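Local atomic coordinates of putative oxidoreductase (Pseudomonas putida, PDB entry 3L6D), a protein that probably binds NADP and acts as an oxidoreductase, with a Rossmann-type nucleotide-binding domain followed by a helical reductive aminase-like domain. Residues F190-G195 and W262-D267. Residues are numbered along the deposited sequence; the frame is centred on the assembly and turned at random.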
ATOM      1  N   PHE B 190       3.296  -1.562  -7.110  1.00 22.81           N
ATOM      2  CA  PHE B 190       2.574  -0.589  -7.896  1.00 22.56           C
ATOM      3  C   PHE B 190       3.252  -0.351  -9.254  1.00 23.10           C
ATOM      4  O   PHE B 190       2.575  -0.376 -10.284  1.00 22.46           O
ATOM      5  CB  PHE B 190       2.352   0.710  -7.093  1.00 23.09           C
ATOM      6  CG  PHE B 190       1.571   1.747  -7.830  1.00 21.70           C
ATOM      7  CD1 PHE B 190       0.178   1.744  -7.795  1.00 23.22           C
ATOM      8  CD2 PHE B 190       2.234   2.751  -8.567  1.00 23.09           C
ATOM      9  CE1 PHE B 190      -0.552   2.705  -8.496  1.00 21.51           C
ATOM     10  CE2 PHE B 190       1.506   3.730  -9.272  1.00 21.45           C
ATOM     11  CZ  PHE B 190       0.110   3.703  -9.242  1.00 22.73           C
ATOM     12  N   PHE B 191       4.581  -0.130  -9.263  1.00 21.96           N
ATOM     13  CA  PHE B 191       5.339   0.007 -10.514  1.00 22.51           C
ATOM     14  C   PHE B 191       5.154  -1.184 -11.424  1.00 23.34           C
ATOM     15  O   PHE B 191       4.943  -1.012 -12.631  1.00 23.81           O
ATOM     16  CB  PHE B 191       6.849   0.322 -10.273  1.00 20.93           C
ATOM     17  CG  PHE B 191       7.084   1.487  -9.374  1.00 23.55           C
ATOM     18  CD1 PHE B 191       6.238   2.598  -9.405  1.00 22.36           C
ATOM     19  CD2 PHE B 191       8.148   1.487  -8.468  1.00 22.95           C
ATOM     20  CE1 PHE B 191       6.451   3.689  -8.557  1.00 24.39           C
ATOM     21  CE2 PHE B 191       8.369   2.574  -7.618  1.00 24.12           C
ATOM     22  CZ  PHE B 191       7.529   3.676  -7.665  1.00 24.13           C
ATOM     23  N   GLU B 192       5.212  -2.384 -10.851  1.00 23.56           N
ATOM     24  CA  GLU B 192       5.042  -3.621 -11.628  1.00 23.23           C
ATOM     25  C   GLU B 192       3.641  -3.718 -12.302  1.00 23.43           C
ATOM     26  O   GLU B 192       3.536  -4.099 -13.464  1.00 22.26           O
ATOM     27  CB  GLU B 192       5.372  -4.874 -10.772  1.00 21.88           C
ATOM     28  CG  GLU B 192       5.187  -6.227 -11.504  1.00 23.48           C
ATOM     29  CD  GLU B 192       5.513  -7.460 -10.662  1.00 22.09           C
ATOM     30  OE1 GLU B 192       6.706  -7.848 -10.587  1.00 23.73           O
ATOM     31  OE2 GLU B 192       4.582  -8.079 -10.113  1.00 23.05           O
ATOM     32  N   ALA B 193       2.589  -3.355 -11.565  1.00 23.36           N
ATOM     33  CA  ALA B 193       1.213  -3.469 -12.068  1.00 22.88           C
ATOM     34  C   ALA B 193       0.960  -2.430 -13.135  1.00 22.52           C
ATOM     35  O   ALA B 193       0.397  -2.747 -14.189  1.00 22.00           O
ATOM     36  CB  ALA B 193       0.190  -3.359 -10.924  1.00 22.11           C
ATOM     37  N   VAL B 194       1.421  -1.209 -12.890  1.00 22.81           N
ATOM     38  CA  VAL B 194       1.363  -0.148 -13.909  1.00 24.00           C
ATOM     39  C   VAL B 194       2.123  -0.529 -15.207  1.00 24.97           C
ATOM     40  O   VAL B 194       1.616  -0.370 -16.329  1.00 23.70           O
ATOM     41  CB  VAL B 194       1.862   1.206 -13.335  1.00 24.27           C
ATOM     42  CG1 VAL B 194       2.042   2.243 -14.455  1.00 30.33           C
ATOM     43  CG2 VAL B 194       0.861   1.745 -12.323  1.00 29.56           C
ATOM     44  N   GLY B 195       3.339  -1.046 -15.040  1.00 26.44           N
ATOM     45  CA  GLY B 195       4.132  -1.506 -16.175  1.00 26.18           C
ATOM     46  C   GLY B 195       3.421  -2.619 -16.911  1.00 26.03           C
ATOM     47  O   GLY B 195       3.447  -2.669 -18.140  1.00 27.34           O
ATOM     48  N   TRP B 262       6.311  -9.682 -17.549  1.00 31.83           N
ATOM     49  CA  TRP B 262       7.228 -10.147 -16.511  1.00 31.27           C
ATOM     50  C   TRP B 262       6.769  -9.538 -15.203  1.00 29.74           C
ATOM     51  O   TRP B 262       6.777  -8.314 -15.028  1.00 28.88           O
ATOM     52  CB  TRP B 262       8.646  -9.668 -16.807  1.00 32.81           C
ATOM     53  CG  TRP B 262       9.718 -10.100 -15.823  1.00 33.66           C
ATOM     54  CD1 TRP B 262      10.025 -11.374 -15.438  1.00 33.16           C
ATOM     55  CD2 TRP B 262      10.647  -9.236 -15.134  1.00 33.70           C
ATOM     56  NE1 TRP B 262      11.090 -11.362 -14.548  1.00 33.95           N
ATOM     57  CE2 TRP B 262      11.486 -10.065 -14.344  1.00 33.50           C
ATOM     58  CE3 TRP B 262      10.851  -7.852 -15.114  1.00 33.64           C
ATOM     59  CZ2 TRP B 262      12.506  -9.555 -13.541  1.00 33.72           C
ATOM     60  CZ3 TRP B 262      11.871  -7.339 -14.298  1.00 34.40           C
ATOM     61  CH2 TRP B 262      12.681  -8.196 -13.527  1.00 34.23           C
ATOM     62  N   THR B 263       6.344 -10.399 -14.288  1.00 29.32           N
ATOM     63  CA  THR B 263       5.865  -9.937 -12.993  1.00 27.94           C
ATOM     64  C   THR B 263       6.476 -10.790 -11.912  1.00 26.12           C
ATOM     65  O   THR B 263       5.783 -11.579 -11.289  1.00 26.06           O
ATOM     66  CB  THR B 263       4.338 -10.035 -12.883  1.00 28.10           C
ATOM     67  OG1 THR B 263       3.954 -11.405 -13.050  1.00 29.43           O
ATOM     68  CG2 THR B 263       3.660  -9.179 -13.933  1.00 29.63           C
ATOM     69  N   PRO B 264       7.783 -10.630 -11.668  1.00 25.81           N
ATOM     70  CA  PRO B 264       8.408 -11.453 -10.640  1.00 24.87           C
ATOM     71  C   PRO B 264       7.854 -11.219  -9.241  1.00 24.20           C
ATOM     72  O   PRO B 264       7.836 -12.159  -8.449  1.00 24.46           O
ATOM     73  CB  PRO B 264       9.874 -11.012 -10.687  1.00 25.23           C
ATOM     74  CG  PRO B 264       9.818  -9.617 -11.253  1.00 35.82           C
ATOM     75  CD  PRO B 264       8.760  -9.718 -12.298  1.00 26.10           C
ATOM     76  N   VAL B 265       7.443  -9.983  -8.930  1.00 22.55           N
ATOM     77  CA  VAL B 265       6.931  -9.675  -7.578  1.00 21.92           C
ATOM     78  C   VAL B 265       5.621 -10.407  -7.394  1.00 21.80           C
ATOM     79  O   VAL B 265       5.441 -11.146  -6.418  1.00 20.62           O
ATOM     80  CB  VAL B 265       6.783  -8.157  -7.300  1.00 21.42           C
ATOM     81  CG1 VAL B 265       6.335  -7.927  -5.849  1.00 27.10           C
ATOM     82  CG2 VAL B 265       8.093  -7.427  -7.552  1.00 26.50           C
ATOM     83  N   PHE B 266       4.710 -10.255  -8.362  1.00 21.96           N
ATOM     84  CA  PHE B 266       3.448 -11.022  -8.272  1.00 22.28           C
ATOM     85  C   PHE B 266       3.614 -12.538  -8.257  1.00 22.49           C
ATOM     86  O   PHE B 266       2.897 -13.238  -7.538  1.00 20.10           O
ATOM     87  CB  PHE B 266       2.398 -10.608  -9.323  1.00 22.44           C
ATOM     88  CG  PHE B 266       1.021 -11.027  -8.940  1.00 20.38           C
ATOM     89  CD1 PHE B 266       0.346 -10.374  -7.885  1.00 22.81           C
ATOM     90  CD2 PHE B 266       0.422 -12.127  -9.527  1.00 22.59           C
ATOM     91  CE1 PHE B 266      -0.921 -10.784  -7.492  1.00 19.63           C
ATOM     92  CE2 PHE B 266      -0.843 -12.534  -9.129  1.00 20.43           C
ATOM     93  CZ  PHE B 266      -1.519 -11.857  -8.117  1.00 22.98           C
ATOM     94  N   ASP B 267       4.582 -13.039  -9.017  1.00 24.08           N
ATOM     95  CA  ASP B 267       4.883 -14.475  -8.988  1.00 25.80           C
ATOM     96  C   ASP B 267       5.263 -14.890  -7.568  1.00 25.70           C
ATOM     97  O   ASP B 267       4.893 -15.971  -7.109  1.00 25.69           O
ATOM     98  CB  ASP B 267       6.057 -14.786  -9.918  1.00 27.52           C
ATOM     99  CG  ASP B 267       5.682 -14.698 -11.401  1.00 34.52           C
ATOM    100  OD1 ASP B 267       4.480 -14.631 -11.716  1.00 29.55           O
ATOM    101  OD2 ASP B 267       6.602 -14.711 -12.250  1.00 29.44           O
TER
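A buried carboxylate at the start of helix 264-281 joins it to the long helix 169-199 in the all-helical C-terminal domain: E192, carried on the latter, accepts two backbone N-H groups of the first turn of helix 264-281. V265 N donates to E192 OE1 at 2.8 Å, with an N-H...O angle of 152°, and F266 N donates to E192 OE2, also at 2.8 Å and 153°. Both oxygens accept through their syn lone pairs, so the two bonds form a fork that fixes the carboxylate against rotation. The side chain gets there stretched out, with CG anti to the backbone N (chi1 179°) and CD anti to CA, and crosses that of T263 at about a right angle. T263, the N-cap residue, makes no capping bond with its own side chain; its CA packs 3.4 Å from E192 CD. E192 OE1 also lies 3.3 Å from P264 CD and 3.4 Å from V265 CG2, while F266 CB lies 3.4 Å from E192 OE2, lining the buried carboxylate with carbon. The negative group at this helix N-terminus is probably favoured by the helix dipole. P264 CD sits 3.3 Å above the centre of the W262 ring, in the turn before the helix. F293 of the second subunit packs on E192, and R275 of that subunit makes a cation-pi contact with W262, placing the junction of these helices at the dimer interface. Within the chain, V265 also packs on V188 and T189, about one turn earlier in helix 169-199, and F266 on F249, I252 and A253 of helix 242-259.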